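Local structure of aminofutalosine deaminase (Helicobacter pylori, 7LKK) at residues E355-A360 and Q400-F405. The protein deaminates aminofutalosine in the menaquinone pathway of Helicobacter pylori, as a metal-dependent hydrolase of the amidohydrolase family. Residues are numbered along the deposited sequence; the frame is centred on the assembly and turned at random.
Sequences ELAKIA and QAILQF
Ala357 meets Ile402 and Leu403 where helices 353-364 and 401-408 press together, and these three residues supply most of the surface the two segments hide. The Ala357 methyl points at the other helix and lies 4.0 Å from the CA of Leu403, nearly on its backbone. A residue with nothing beyond CB suits this place, because it lets the main chains draw close: the CA atoms of Ala357 and Leu403 are 5.4 Å apart, and the axes of the segments approach to 8.9 Å.

Ile402 fills the flank of this meeting with its gamma methyl, CG2. This methyl stands anti to the backbone N, which carries it across to helix 353-364, where it lies 3.9 Å from Ala357 CB and 3.5 Å from Ala357 O. CG2 alone thus covers both the methyl and the peptide group of Ala357; branching at CB leaves the other arm, ending in CD1, to graze the stem of Lys358, 4.5 Å from its CG. Lysine suits this exposed margin: its aliphatic stem lies by the apolar patch while the extended chain leads the amine away from the other helix.

Leu403 takes part through its base, with CB 4.1 Å from Ala357 CB. Beyond that base the side chain packs on Leu353 and Leu354 and on Tyr93 of the second subunit. Four residues apart in the chain, Gln404 NE2 donates to Gln400 OE1 at 3.1 Å, in the carbonyl plane, and Gln400 NE2 reaches Tyr93 O of that subunit.

No hydrogen bond joins the segments, which meet by van der Waals contact, with axes crossing at 70°. This is close helix-helix packing through a small residue, away from the iron site of the TIM-barrel amidohydrolase fold and at the contact with the second subunit, which Leu403 itself touches.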
# COMPACT_ATOMS: atom_id res chain seq x y z
N GLU A 355 3.82 -2.40 17.01
CA GLU A 355 5.04 -1.65 17.25
C GLU A 355 5.36 -0.73 16.08
O GLU A 355 5.77 0.42 16.28
CB GLU A 355 6.20 -2.60 17.51
CG GLU A 355 7.49 -1.93 17.94
CD GLU A 355 8.67 -2.88 17.97
OE1 GLU A 355 8.45 -4.11 18.00
OE2 GLU A 355 9.82 -2.40 17.95
N LEU A 356 5.15 -1.21 14.85
CA LEU A 356 5.45 -0.41 13.67
C LEU A 356 4.48 0.76 13.53
O LEU A 356 4.85 1.82 13.00
CB LEU A 356 5.40 -1.29 12.42
CG LEU A 356 5.85 -0.69 11.09
CD1 LEU A 356 7.29 -0.24 11.17
CD2 LEU A 356 5.66 -1.69 9.96
N ALA A 357 3.24 0.60 14.01
CA ALA A 357 2.27 1.69 13.92
C ALA A 357 2.70 2.88 14.77
O ALA A 357 2.46 4.04 14.40
CB ALA A 357 0.89 1.19 14.35
N LYS A 358 3.33 2.62 15.92
CA LYS A 358 3.85 3.71 16.74
C LYS A 358 4.98 4.44 16.02
O LYS A 358 5.05 5.67 16.05
CB LYS A 358 4.34 3.18 18.08
CG LYS A 358 3.27 2.51 18.94
CD LYS A 358 3.88 1.95 20.21
CE LYS A 358 2.84 1.22 21.05
NZ LYS A 358 3.47 0.50 22.20
N ILE A 359 5.88 3.68 15.38
CA ILE A 359 6.97 4.29 14.63
C ILE A 359 6.41 5.13 13.48
O ILE A 359 6.89 6.24 13.22
CB ILE A 359 7.94 3.20 14.13
CG1 ILE A 359 8.71 2.63 15.32
CG2 ILE A 359 8.89 3.75 13.07
CD1 ILE A 359 9.54 1.42 14.97
N ALA A 360 5.38 4.62 12.80
CA ALA A 360 4.80 5.35 11.68
C ALA A 360 4.17 6.66 12.14
O ALA A 360 4.38 7.71 11.52
CB ALA A 360 3.76 4.47 10.97
N GLN A 400 -5.61 -0.59 20.05
CA GLN A 400 -5.73 -0.66 18.60
C GLN A 400 -5.86 0.71 17.95
O GLN A 400 -5.84 0.80 16.71
CB GLN A 400 -6.95 -1.51 18.20
CG GLN A 400 -6.83 -2.99 18.52
CD GLN A 400 -6.09 -3.76 17.45
OE1 GLN A 400 -6.34 -3.59 16.26
NE2 GLN A 400 -5.17 -4.62 17.88
N ALA A 401 -5.96 1.78 18.75
CA ALA A 401 -6.35 3.09 18.23
C ALA A 401 -5.39 3.59 17.16
O ALA A 401 -5.81 4.08 16.11
CB ALA A 401 -6.45 4.09 19.38
N ILE A 402 -4.08 3.50 17.43
CA ILE A 402 -3.10 4.05 16.50
C ILE A 402 -3.09 3.28 15.19
O ILE A 402 -3.06 3.87 14.10
CB ILE A 402 -1.70 4.06 17.15
CG1 ILE A 402 -1.63 5.14 18.24
CG2 ILE A 402 -0.62 4.28 16.11
CD1 ILE A 402 -0.46 4.98 19.18
N LEU A 403 -3.12 1.95 15.26
CA LEU A 403 -3.11 1.14 14.04
C LEU A 403 -4.40 1.32 13.24
O LEU A 403 -4.37 1.52 12.02
CB LEU A 403 -2.88 -0.33 14.38
CG LEU A 403 -3.06 -1.32 13.23
CD1 LEU A 403 -2.11 -1.01 12.08
CD2 LEU A 403 -2.87 -2.75 13.71
N GLN A 404 -5.56 1.25 13.92
CA GLN A 404 -6.83 1.43 13.22
C GLN A 404 -6.93 2.82 12.60
O GLN A 404 -7.50 2.99 11.52
CB GLN A 404 -8.00 1.18 14.17
CG GLN A 404 -8.06 -0.22 14.76
CD GLN A 404 -8.49 -1.27 13.76
OE1 GLN A 404 -9.03 -0.95 12.70
NE2 GLN A 404 -8.25 -2.53 14.09
N PHE A 405 -6.40 3.83 13.29
CA PHE A 405 -6.35 5.18 12.72
C PHE A 405 -5.56 5.19 11.42
O PHE A 405 -6.03 5.71 10.40
CB PHE A 405 -5.75 6.16 13.72
CG PHE A 405 -5.40 7.49 13.12
CD1 PHE A 405 -6.36 8.48 12.98
CD2 PHE A 405 -4.11 7.76 12.68
CE1 PHE A 405 -6.05 9.70 12.42
CE2 PHE A 405 -3.79 8.98 12.12
CZ PHE A 405 -4.76 9.95 11.99